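2-polyprenyl-6-methoxyphenol hydroxylase-like FAD-dependent oxidoreductase (Streptomyces sp. NRRL 11266, PDB 6UI5) is an FAD-dependent oxidoreductase with a Rossmann-type dinucleotide-binding domain and probably a thioredoxin-like C-terminal region. Local coordinates at residues Val5-Ala10 with Cys19-Arg24; Leu15-Glu20 with Tyr150-Asp155; Val103-Ala108 with Val113-Ala118. One frame throughout, in Å; residues are numbered along the deposited sequence.

Interaction 1 of 3, residues Val5-Ala10 with Cys19-Arg24; sequences VVVVGA and CELAMR. With FAD (flavin-adenine dinucleotide), chain C.
Leu-21 of helix 12-22 lies against Val-5 and Val-7 of strand 5-8, a strand-to-helix contact within the first beta-alpha-beta unit of a Rossmann-type dinucleotide-binding fold. One methyl does the work on the helix side: CD1 of Leu-21 is 3.6 Å from CG1 of Val-5 and 4.0 Å from CG2 of Val-7. The two valines use different branches. Val-5 offers the methyl anti to its backbone nitrogen (chi1 169°), and its side chain crosses that of Leu-21 at about a right angle, whereas Val-7 meets the leucine tip to tip through the methyl beside its own nitrogen. The contact is small, wholly apolar and buried.

Leu-21 is also touched by Ile-311 of helix 295-316, and the strand is fixed by backbone hydrogen bonds to Val-29 and to Val-152. At its C-terminal end the strand reaches the cofactor: Val-8 CG1 lies 3.5 Å from N1A of the FAD adenine, and just past it Gly-9 lets the backbone come up against the ribose, its CA 3.1 Å from O4B. At the far end of the helical segment, Arg-24 folds back over the last turn. Its NH1 donates a bent hydrogen bond to the carbonyl O of Glu-20 (2.8 Å, 133°) and a straighter one, part of a salt bridge, to OE2 of Glu-20 (3.2 Å, 164°).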
loop_
_atom_site.group_PDB
_atom_site.type_symbol
_atom_site.label_atom_id
_atom_site.label_comp_id
_atom_site.label_asym_id
_atom_site.label_seq_id
_atom_site.Cartn_x
_atom_site.Cartn_y
_atom_site.Cartn_z
ATOM N N VAL A 5 -25.097 35.648 -2.093
ATOM C CA VAL A 5 -24.567 34.365 -1.637
ATOM C C VAL A 5 -23.635 34.645 -0.465
ATOM O O VAL A 5 -22.713 35.463 -0.587
ATOM C CB VAL A 5 -23.815 33.624 -2.761
ATOM C CG1 VAL A 5 -23.053 32.435 -2.184
ATOM C CG2 VAL A 5 -24.771 33.171 -3.858
ATOM N N VAL A 6 -23.871 33.979 0.670
ATOM C CA VAL A 6 -23.070 34.208 1.876
ATOM C C VAL A 6 -21.989 33.143 1.990
ATOM O O VAL A 6 -22.278 31.937 1.974
ATOM C CB VAL A 6 -23.937 34.244 3.150
ATOM C CG1 VAL A 6 -23.092 34.700 4.323
ATOM C CG2 VAL A 6 -25.088 35.189 2.965
ATOM N N VAL A 7 -20.747 33.601 2.118
ATOM C CA VAL A 7 -19.570 32.766 2.343
ATOM C C VAL A 7 -19.041 33.072 3.734
ATOM O O VAL A 7 -18.699 34.227 4.024
ATOM C CB VAL A 7 -18.494 33.058 1.293
ATOM C CG1 VAL A 7 -17.239 32.260 1.601
ATOM C CG2 VAL A 7 -19.046 32.774 -0.102
ATOM N N VAL A 8 -18.936 32.052 4.583
ATOM C CA VAL A 8 -18.560 32.238 5.989
ATOM C C VAL A 8 -17.124 31.768 6.161
ATOM O O VAL A 8 -16.847 30.564 6.087
ATOM C CB VAL A 8 -19.475 31.461 6.949
ATOM C CG1 VAL A 8 -19.329 31.984 8.371
ATOM C CG2 VAL A 8 -20.909 31.504 6.493
ATOM N N GLY A 9 -16.219 32.696 6.459
ATOM C CA GLY A 9 -14.832 32.338 6.701
ATOM C C GLY A 9 -13.896 32.855 5.629
ATOM O O GLY A 9 -14.101 32.593 4.437
ATOM N N ALA A 10 -12.863 33.595 6.021
ATOM C CA ALA A 10 -11.938 34.195 5.070
ATOM C C ALA A 10 -10.536 33.601 5.186
ATOM O O ALA A 10 -9.535 34.316 5.178
ATOM C CB ALA A 10 -11.915 35.710 5.235
ATOM N N CYS A 19 -13.946 35.152 -4.591
ATOM C CA CYS A 19 -13.404 35.599 -5.872
ATOM C C CYS A 19 -14.061 34.862 -7.039
ATOM O O CYS A 19 -14.459 35.492 -8.034
ATOM C CB CYS A 19 -11.895 35.414 -5.904
ATOM S SG CYS A 19 -11.001 36.529 -4.832
ATOM N N GLU A 20 -14.176 33.523 -6.944
ATOM C CA GLU A 20 -14.844 32.774 -8.014
ATOM C C GLU A 20 -16.284 33.253 -8.210
ATOM O O GLU A 20 -16.815 33.198 -9.328
ATOM C CB GLU A 20 -14.855 31.278 -7.715
ATOM C CG GLU A 20 -13.497 30.505 -7.672
ATOM C CD GLU A 20 -12.633 30.589 -8.954
ATOM O OE1 GLU A 20 -11.400 30.794 -8.827
ATOM O OE2 GLU A 20 -13.160 30.418 -10.081
ATOM N N LEU A 21 -16.933 33.734 -7.144
ATOM C CA LEU A 21 -18.312 34.191 -7.286
ATOM C C LEU A 21 -18.377 35.618 -7.832
ATOM O O LEU A 21 -19.268 35.942 -8.631
ATOM C CB LEU A 21 -19.039 34.091 -5.950
ATOM C CG LEU A 21 -19.316 32.690 -5.402
ATOM C CD1 LEU A 21 -19.977 32.725 -3.998
ATOM C CD2 LEU A 21 -20.191 31.953 -6.383
ATOM N N ALA A 22 -17.424 36.465 -7.437
ATOM C CA ALA A 22 -17.474 37.886 -7.761
ATOM C C ALA A 22 -16.916 38.171 -9.142
ATOM O O ALA A 22 -17.370 39.107 -9.810
ATOM C CB ALA A 22 -16.696 38.697 -6.728
ATOM N N MET A 23 -15.915 37.401 -9.578
ATOM C CA MET A 23 -15.439 37.569 -10.946
ATOM C C MET A 23 -16.541 37.287 -11.963
ATOM O O MET A 23 -16.451 37.756 -13.105
ATOM C CB MET A 23 -14.232 36.675 -11.199
ATOM C CG MET A 23 -14.583 35.210 -11.535
ATOM S SD MET A 23 -13.056 34.299 -11.865
ATOM C CE MET A 23 -12.021 35.040 -10.570
ATOM N N ARG A 24 -17.587 36.556 -11.564
ATOM C CA ARG A 24 -18.735 36.277 -12.414
ATOM C C ARG A 24 -19.956 37.127 -12.042
ATOM O O ARG A 24 -21.094 36.744 -12.341
ATOM C CB ARG A 24 -19.061 34.777 -12.371
ATOM C CG ARG A 24 -17.813 33.865 -12.629
ATOM C CD ARG A 24 -18.152 32.373 -12.765
ATOM N NE ARG A 24 -17.030 31.630 -13.335
ATOM C CZ ARG A 24 -15.986 31.212 -12.625
ATOM N NH1 ARG A 24 -15.954 31.468 -11.319
ATOM N NH2 ARG A 24 -14.990 30.518 -13.196
HETATM P PA FAD C . -9.504 28.125 7.955
HETATM O O1A FAD C . -8.084 28.403 7.513
HETATM O O2A FAD C . -9.459 27.444 9.313
HETATM O O5B FAD C . -10.434 29.495 7.872
HETATM C C5B FAD C . -11.744 29.494 8.417
HETATM C C4B FAD C . -12.141 30.971 8.741
HETATM O O4B FAD C . -13.391 31.100 9.113
HETATM C C3B FAD C . -11.312 31.486 9.942
HETATM O O3B FAD C . -10.947 32.773 9.692
HETATM C C2B FAD C . -12.294 31.420 11.128
HETATM O O2B FAD C . -11.775 32.312 12.198
HETATM C C1B FAD C . -13.385 31.870 10.572
HETATM N N9A FAD C . -14.634 31.484 11.199
HETATM C C8A FAD C . -14.906 30.315 11.822
HETATM N N7A FAD C . -16.202 30.336 12.197
HETATM C C5A FAD C . -16.734 31.512 11.785
HETATM C C6A FAD C . -18.007 32.059 11.895
HETATM N N6A FAD C . -19.304 31.710 12.454
HETATM N N1A FAD C . -18.271 33.271 11.397
HETATM C C2A FAD C . -17.301 33.972 10.769
HETATM N N3A FAD C . -16.056 33.428 10.648
HETATM C C4A FAD C . -15.771 32.209 11.155
HETATM N N1 FAD C . -1.652 23.998 5.039
HETATM C C2 FAD C . -0.630 23.715 3.990
HETATM O O2 FAD C . -0.888 23.797 2.834
HETATM N N3 FAD C . 0.745 23.326 4.415
HETATM C C4 FAD C . 1.057 23.235 5.843
HETATM O O4 FAD C . 2.140 22.930 6.213
HETATM C C4X FAD C . -0.003 23.525 6.876
HETATM N N5 FAD C . 0.367 23.410 8.268
HETATM C C5X FAD C . -0.658 23.676 9.307
HETATM C C6 FAD C . -0.290 23.556 10.650
HETATM C C7 FAD C . -1.226 23.807 11.646
HETATM C C7M FAD C . -0.546 23.598 12.993
HETATM C C8 FAD C . -2.541 24.183 11.331
HETATM C C8M FAD C . -3.502 24.442 12.498
HETATM C C9 FAD C . -2.915 24.303 9.980
HETATM C C9A FAD C . -1.978 24.047 8.951
HETATM N N10 FAD C . -2.366 24.159 7.493
HETATM C C10 FAD C . -1.349 23.903 6.477
HETATM C "C1'" FAD C . -3.739 24.584 7.153
HETATM C "C2'" FAD C . -4.614 23.686 6.260
HETATM O "O2'" FAD C . -4.315 23.842 4.922
HETATM C "C3'" FAD C . -6.076 24.119 6.354
HETATM O "O3'" FAD C . -6.831 23.113 5.756
HETATM C "C4'" FAD C . -6.438 25.425 5.619
HETATM O "O4'" FAD C . -5.735 26.551 6.063
HETATM C "C5'" FAD C . -7.918 25.632 5.963
HETATM O "O5'" FAD C . -8.522 26.528 5.073
HETATM P P FAD C . -10.087 27.004 5.304
HETATM O O1P FAD C . -10.282 28.361 4.669
HETATM O O2P FAD C . -11.121 25.994 4.846
HETATM O O3P FAD C . -10.269 27.062 6.946
#

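Interaction 2 of 3, residues Leu15-Glu20 with Tyr150-Asp155; sequences LMLACE and YLVGCD. With FAD (flavin-adenine dinucleotide), chain C.
The helix that follows the first strand of the Rossmann-type domain packs on the central parallel sheet, and here Leu-17 of that helix meets Val-152 of strand 150-153 and Cys-154, just past the strand's end. A single methyl carries the helix side. CD2 of Leu-17 lies 3.6 Å from CG1 of Val-152 and 4.0 Å from its CG2, settling over the fork of the valine, with CB between the two branches at 3.9 Å. The leucine and valine side chains approach tip to tip. With CG anti to the backbone nitrogen (chi1 168°), Leu-17 directs this methyl toward the strand. The sulfur of Cys-154 adds a looser apolar contact, 4.1 Å from the same CD2.

All three residues are buried. Val-7 of strand 5-8 touches both Leu-17 and Cys-154, and Ala-304 of helix 295-316 also packs against Leu-17, so the leucine is held between the sheet and a second helix. Past Cys-154 the chain turns along the cofactor: the carbonyl O of Cys-154 is 3.4 Å from C5B of FAD, while Asp-155 sets its CB 3.4 Å from N7A of the adenine. The carboxylate of Asp-155 is engaged on both oxygens, OD1 by Ser-159 OG and OD2 by the backbone N of Val-161. A strand whose C-terminal end leads directly into the dinucleotide site, packed against the helix that follows the glycine-rich turn, is typical of the Rossmann-type FAD-binding fold.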
loop_
_atom_site.group_PDB
_atom_site.type_symbol
_atom_site.label_atom_id
_atom_site.label_comp_id
_atom_site.label_asym_id
_atom_site.label_seq_id
_atom_site.Cartn_x
_atom_site.Cartn_y
_atom_site.Cartn_z
ATOM N N LEU A 15 -12.169 32.802 0.837
ATOM C CA LEU A 15 -11.656 33.920 0.051
ATOM C C LEU A 15 -11.686 33.567 -1.429
ATOM O O LEU A 15 -12.317 34.254 -2.251
ATOM C CB LEU A 15 -10.218 34.251 0.498
ATOM C CG LEU A 15 -10.023 35.176 1.684
ATOM C CD1 LEU A 15 -8.579 35.179 2.289
ATOM C CD2 LEU A 15 -10.418 36.550 1.184
ATOM N N MET A 16 -11.029 32.456 -1.762
ATOM C CA MET A 16 -10.923 31.992 -3.135
ATOM C C MET A 16 -12.299 31.828 -3.774
ATOM O O MET A 16 -12.496 32.177 -4.944
ATOM C CB MET A 16 -10.101 30.691 -3.167
ATOM C CG MET A 16 -10.062 30.045 -4.501
ATOM S SD MET A 16 -9.398 31.201 -5.733
ATOM C CE MET A 16 -7.628 31.176 -5.715
ATOM N N LEU A 17 -13.280 31.378 -3.003
ATOM C CA LEU A 17 -14.613 31.191 -3.564
ATOM C C LEU A 17 -15.287 32.526 -3.821
ATOM O O LEU A 17 -15.873 32.740 -4.888
ATOM C CB LEU A 17 -15.462 30.310 -2.632
ATOM C CG LEU A 17 -16.965 30.210 -2.865
ATOM C CD1 LEU A 17 -17.241 29.549 -4.250
ATOM C CD2 LEU A 17 -17.585 29.358 -1.746
ATOM N N ALA A 18 -15.206 33.440 -2.850
ATOM C CA ALA A 18 -15.784 34.762 -3.047
ATOM C C ALA A 18 -15.224 35.401 -4.300
ATOM O O ALA A 18 -15.940 36.109 -5.020
ATOM C CB ALA A 18 -15.529 35.670 -1.830
ATOM N N CYS A 19 -13.946 35.152 -4.591
ATOM C CA CYS A 19 -13.404 35.599 -5.872
ATOM C C CYS A 19 -14.061 34.862 -7.039
ATOM O O CYS A 19 -14.459 35.492 -8.034
ATOM C CB CYS A 19 -11.895 35.414 -5.904
ATOM S SG CYS A 19 -11.001 36.529 -4.832
ATOM N N GLU A 20 -14.176 33.523 -6.944
ATOM C CA GLU A 20 -14.844 32.774 -8.014
ATOM C C GLU A 20 -16.284 33.253 -8.210
ATOM O O GLU A 20 -16.815 33.198 -9.328
ATOM C CB GLU A 20 -14.855 31.278 -7.715
ATOM C CG GLU A 20 -13.497 30.505 -7.672
ATOM C CD GLU A 20 -12.633 30.589 -8.954
ATOM O OE1 GLU A 20 -11.400 30.794 -8.827
ATOM O OE2 GLU A 20 -13.160 30.418 -10.081
ATOM N N TYR A 150 -27.561 31.278 -1.511
ATOM C CA TYR A 150 -26.874 30.072 -1.088
ATOM C C TYR A 150 -26.013 30.437 0.110
ATOM O O TYR A 150 -25.551 31.575 0.235
ATOM C CB TYR A 150 -26.007 29.466 -2.210
ATOM C CG TYR A 150 -26.802 28.922 -3.369
ATOM C CD1 TYR A 150 -27.421 27.687 -3.275
ATOM C CD2 TYR A 150 -26.923 29.630 -4.567
ATOM C CE1 TYR A 150 -28.152 27.177 -4.309
ATOM C CE2 TYR A 150 -27.663 29.113 -5.639
ATOM C CZ TYR A 150 -28.277 27.885 -5.492
ATOM O OH TYR A 150 -29.030 27.329 -6.500
ATOM N N LEU A 151 -25.800 29.461 0.985
ATOM C CA LEU A 151 -24.934 29.617 2.143
ATOM C C LEU A 151 -23.804 28.606 2.029
ATOM O O LEU A 151 -24.051 27.398 2.010
ATOM C CB LEU A 151 -25.716 29.425 3.449
ATOM C CG LEU A 151 -24.855 29.186 4.685
ATOM C CD1 LEU A 151 -23.978 30.398 4.965
ATOM C CD2 LEU A 151 -25.714 28.822 5.877
ATOM N N VAL A 152 -22.568 29.091 1.952
ATOM C CA VAL A 152 -21.397 28.221 1.902
ATOM C C VAL A 152 -20.609 28.420 3.184
ATOM O O VAL A 152 -20.139 29.528 3.473
ATOM C CB VAL A 152 -20.506 28.493 0.678
ATOM C CG1 VAL A 152 -19.434 27.438 0.608
ATOM C CG2 VAL A 152 -21.335 28.515 -0.603
ATOM N N GLY A 153 -20.486 27.354 3.959
ATOM C CA GLY A 153 -19.642 27.387 5.119
ATOM C C GLY A 153 -18.215 27.038 4.777
ATOM O O GLY A 153 -17.901 25.866 4.552
ATOM N N CYS A 154 -17.344 28.043 4.723
ATOM C CA CYS A 154 -15.902 27.827 4.704
ATOM C C CYS A 154 -15.288 28.221 6.052
ATOM O O CYS A 154 -14.218 28.835 6.125
ATOM C CB CYS A 154 -15.273 28.592 3.542
ATOM S SG CYS A 154 -16.197 28.437 1.959
ATOM N N ASP A 155 -15.980 27.902 7.146
ATOM C CA ASP A 155 -15.613 28.425 8.459
ATOM C C ASP A 155 -14.731 27.478 9.264
ATOM O O ASP A 155 -14.718 27.567 10.494
ATOM C CB ASP A 155 -16.867 28.770 9.262
ATOM C CG ASP A 155 -17.963 27.732 9.102
ATOM O OD1 ASP A 155 -17.963 27.012 8.058
ATOM O OD2 ASP A 155 -18.822 27.656 10.020
HETATM P PA FAD C . -9.504 28.125 7.955
HETATM O O1A FAD C . -8.084 28.403 7.513
HETATM O O2A FAD C . -9.459 27.444 9.313
HETATM O O5B FAD C . -10.434 29.495 7.872
HETATM C C5B FAD C . -11.744 29.494 8.417
HETATM C C4B FAD C . -12.141 30.971 8.741
HETATM O O4B FAD C . -13.391 31.100 9.113
HETATM C C3B FAD C . -11.312 31.486 9.942
HETATM O O3B FAD C . -10.947 32.773 9.692
HETATM C C2B FAD C . -12.294 31.420 11.128
HETATM O O2B FAD C . -11.775 32.312 12.198
HETATM C C1B FAD C . -13.385 31.870 10.572
HETATM N N9A FAD C . -14.634 31.484 11.199
HETATM C C8A FAD C . -14.906 30.315 11.822
HETATM N N7A FAD C . -16.202 30.336 12.197
HETATM C C5A FAD C . -16.734 31.512 11.785
HETATM C C6A FAD C . -18.007 32.059 11.895
HETATM N N6A FAD C . -19.304 31.710 12.454
HETATM N N1A FAD C . -18.271 33.271 11.397
HETATM C C2A FAD C . -17.301 33.972 10.769
HETATM N N3A FAD C . -16.056 33.428 10.648
HETATM C C4A FAD C . -15.771 32.209 11.155
HETATM N N1 FAD C . -1.652 23.998 5.039
HETATM C C2 FAD C . -0.630 23.715 3.990
HETATM O O2 FAD C . -0.888 23.797 2.834
HETATM N N3 FAD C . 0.745 23.326 4.415
HETATM C C4 FAD C . 1.057 23.235 5.843
HETATM O O4 FAD C . 2.140 22.930 6.213
HETATM C C4X FAD C . -0.003 23.525 6.876
HETATM N N5 FAD C . 0.367 23.410 8.268
HETATM C C5X FAD C . -0.658 23.676 9.307
HETATM C C6 FAD C . -0.290 23.556 10.650
HETATM C C7 FAD C . -1.226 23.807 11.646
HETATM C C7M FAD C . -0.546 23.598 12.993
HETATM C C8 FAD C . -2.541 24.183 11.331
HETATM C C8M FAD C . -3.502 24.442 12.498
HETATM C C9 FAD C . -2.915 24.303 9.980
HETATM C C9A FAD C . -1.978 24.047 8.951
HETATM N N10 FAD C . -2.366 24.159 7.493
HETATM C C10 FAD C . -1.349 23.903 6.477
HETATM C "C1'" FAD C . -3.739 24.584 7.153
HETATM C "C2'" FAD C . -4.614 23.686 6.260
HETATM O "O2'" FAD C . -4.315 23.842 4.922
HETATM C "C3'" FAD C . -6.076 24.119 6.354
HETATM O "O3'" FAD C . -6.831 23.113 5.756
HETATM C "C4'" FAD C . -6.438 25.425 5.619
HETATM O "O4'" FAD C . -5.735 26.551 6.063
HETATM C "C5'" FAD C . -7.918 25.632 5.963
HETATM O "O5'" FAD C . -8.522 26.528 5.073
HETATM P P FAD C . -10.087 27.004 5.304
HETATM O O1P FAD C . -10.282 28.361 4.669
HETATM O O2P FAD C . -11.121 25.994 4.846
HETATM O O3P FAD C . -10.269 27.062 6.946
#

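Interaction 3 of 3, residues Val103-Ala108 with Val113-Ala118; sequences VLIDRA and VDLRWA
Ala-108 and Val-113 mark the buried end of a contact between helix 97-110 and strand 114-116, where the two backbones come nearest. The amide of Val-113 donates a hydrogen bond to the carbonyl O of Ala-108 (3.1 Å, 147°), tying the residue just before the strand to the last turn of the helix. Their side chains also meet, with CB of each 4.2 Å from the other.

At the other, partly exposed end the backbones stand farther apart, and longer side chains bridge them. Ile-105 divides its branches between two partners. Its CG2 lies 3.9 Å from CD1 of Leu-115, the two side chains crossing at about a right angle, while CD1 makes a local close touch at the edge of the Trp-117 indole, near its plane and 3.5 Å from CH2. The tryptophan, with CG beside its backbone nitrogen (chi1 -50°), swings its six-membered ring back toward the helix. CD2 of Leu-115 lies over one face of the indole, toward its rim, so Leu-115 uses one methyl for the isoleucine and the other for the ring.

On the side facing helix 12-22, Val-113 rests on Ala-18 and Ala-22, and Leu-104 touches Met-16. Strand 114-116 pairs by backbone hydrogen bonds with strand 28-31, forming an outermost strand of the parallel sheet, with helix 97-110 packed beside helix 12-22.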
loop_
_atom_site.group_PDB
_atom_site.type_symbol
_atom_site.label_atom_id
_atom_site.label_comp_id
_atom_site.label_asym_id
_atom_site.label_seq_id
_atom_site.Cartn_x
_atom_site.Cartn_y
_atom_site.Cartn_z
ATOM N N VAL A 103 -3.036 38.335 -1.294
ATOM C CA VAL A 103 -3.413 38.615 -2.680
ATOM C C VAL A 103 -4.873 38.245 -2.923
ATOM O O VAL A 103 -5.543 38.873 -3.756
ATOM C CB VAL A 103 -2.483 37.941 -3.717
ATOM C CG1 VAL A 103 -1.020 38.287 -3.457
ATOM C CG2 VAL A 103 -2.687 36.465 -3.762
ATOM N N LEU A 104 -5.417 37.267 -2.189
ATOM C CA LEU A 104 -6.825 36.961 -2.423
ATOM C C LEU A 104 -7.765 37.964 -1.743
ATOM O O LEU A 104 -8.839 38.265 -2.290
ATOM C CB LEU A 104 -7.149 35.537 -1.992
ATOM C CG LEU A 104 -6.239 34.453 -2.566
ATOM C CD1 LEU A 104 -6.210 33.226 -1.642
ATOM C CD2 LEU A 104 -6.643 34.028 -4.030
ATOM N N ILE A 105 -7.390 38.501 -0.574
ATOM C CA ILE A 105 -8.155 39.619 -0.027
ATOM C C ILE A 105 -8.125 40.791 -0.996
ATOM O O ILE A 105 -9.144 41.454 -1.228
ATOM C CB ILE A 105 -7.626 40.021 1.365
ATOM C CG1 ILE A 105 -7.825 38.896 2.384
ATOM C CG2 ILE A 105 -8.293 41.322 1.813
ATOM C CD1 ILE A 105 -7.063 39.131 3.707
ATOM N N ASP A 106 -6.959 41.064 -1.583
ATOM C CA ASP A 106 -6.874 42.136 -2.570
ATOM C C ASP A 106 -7.800 41.873 -3.745
ATOM O O ASP A 106 -8.624 42.725 -4.101
ATOM C CB ASP A 106 -5.444 42.295 -3.062
ATOM C CG ASP A 106 -4.587 43.081 -2.107
ATOM O OD1 ASP A 106 -5.120 43.652 -1.124
ATOM O OD2 ASP A 106 -3.364 43.125 -2.348
ATOM N N ARG A 107 -7.678 40.690 -4.362
ATOM C CA ARG A 107 -8.509 40.384 -5.525
ATOM C C ARG A 107 -9.985 40.423 -5.165
ATOM O O ARG A 107 -10.810 40.883 -5.969
ATOM C CB ARG A 107 -8.147 39.021 -6.110
ATOM C CG ARG A 107 -9.111 38.559 -7.181
ATOM C CD ARG A 107 -8.910 39.355 -8.448
ATOM N NE ARG A 107 -7.535 39.233 -8.905
ATOM C CZ ARG A 107 -7.109 38.326 -9.785
ATOM N NH1 ARG A 107 -7.965 37.436 -10.353
ATOM N NH2 ARG A 107 -5.812 38.318 -10.088
ATOM N N ALA A 108 -10.329 40.002 -3.945
ATOM C CA ALA A 108 -11.727 40.019 -3.536
ATOM C C ALA A 108 -12.270 41.446 -3.479
ATOM O O ALA A 108 -13.376 41.722 -3.972
ATOM C CB ALA A 108 -11.880 39.315 -2.188
ATOM N N VAL A 113 -16.456 41.898 -3.789
ATOM C CA VAL A 113 -16.980 41.172 -2.648
ATOM C C VAL A 113 -17.200 42.139 -1.499
ATOM O O VAL A 113 -16.334 42.963 -1.191
ATOM C CB VAL A 113 -15.998 40.068 -2.240
ATOM C CG1 VAL A 113 -16.376 39.543 -0.883
ATOM C CG2 VAL A 113 -16.000 38.972 -3.271
ATOM N N ASP A 114 -18.361 42.055 -0.865
ATOM C CA ASP A 114 -18.545 42.760 0.400
ATOM C C ASP A 114 -17.875 41.909 1.470
ATOM O O ASP A 114 -18.453 40.938 1.961
ATOM C CB ASP A 114 -20.018 42.993 0.693
ATOM C CG ASP A 114 -20.249 43.779 1.988
ATOM O OD1 ASP A 114 -19.280 44.337 2.561
ATOM O OD2 ASP A 114 -21.414 43.846 2.419
ATOM N N LEU A 115 -16.652 42.278 1.836
ATOM C CA LEU A 115 -15.867 41.555 2.832
ATOM C C LEU A 115 -16.058 42.204 4.212
ATOM O O LEU A 115 -15.918 43.424 4.351
ATOM C CB LEU A 115 -14.393 41.560 2.400
ATOM C CG LEU A 115 -13.376 40.621 3.055
ATOM C CD1 LEU A 115 -12.059 40.694 2.323
ATOM C CD2 LEU A 115 -13.149 40.979 4.533
ATOM N N ARG A 116 -16.370 41.382 5.228
ATOM C CA ARG A 116 -16.727 41.846 6.582
ATOM C C ARG A 116 -15.890 41.174 7.657
ATOM O O ARG A 116 -16.288 40.135 8.191
ATOM C CB ARG A 116 -18.181 41.598 6.889
ATOM C CG ARG A 116 -19.063 41.911 5.771
ATOM C CD ARG A 116 -20.441 42.194 6.252
ATOM N NE ARG A 116 -21.222 42.689 5.138
ATOM C CZ ARG A 116 -22.538 42.582 5.043
ATOM N NH1 ARG A 116 -23.230 41.990 6.001
ATOM N NH2 ARG A 116 -23.158 43.064 3.981
ATOM N N TRP A 117 -14.788 41.808 8.031
ATOM C CA TRP A 117 -14.116 41.410 9.252
ATOM C C TRP A 117 -15.035 41.648 10.471
ATOM O O TRP A 117 -16.052 42.351 10.393
ATOM C CB TRP A 117 -12.795 42.172 9.370
ATOM C CG TRP A 117 -11.946 42.111 8.117
ATOM C CD1 TRP A 117 -11.756 43.106 7.197
ATOM C CD2 TRP A 117 -11.178 40.995 7.658
ATOM N NE1 TRP A 117 -10.912 42.678 6.199
ATOM C CE2 TRP A 117 -10.544 41.385 6.458
ATOM C CE3 TRP A 117 -10.962 39.702 8.146
ATOM C CZ2 TRP A 117 -9.718 40.524 5.737
ATOM C CZ3 TRP A 117 -10.136 38.847 7.425
ATOM C CH2 TRP A 117 -9.525 39.264 6.238
ATOM N N ALA A 118 -14.695 41.001 11.593
ATOM C CA ALA A 118 -15.395 41.184 12.873
ATOM C C ALA A 118 -16.902 40.944 12.757
ATOM O O ALA A 118 -17.711 41.621 13.392
ATOM C CB ALA A 118 -15.119 42.578 13.462
#

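How the interactions relate
From the N terminus, strand 5-8 enters the parallel sheet and helix 12-22 runs back along it, so interaction 1 closes a short local loop. Interaction 2 starts on the same helix, sharing Cys-19 and Glu-20, and closes a much longer one by reaching strand 150-153, the sheet neighbour of strand 5-8. Interaction 3 follows interaction 1 in series and is nested inside that long loop, joining helix 97-110 to strand 114-116. Helix 12-22 connects all three: Cys-19 packs against Arg-107 and Ala-108, and Ala-22 against Val-113. Together the contacts involve three of the sheet's five strands, 5-8, 150-153 and 114-116, with interactions 1 and 2 reaching FAD.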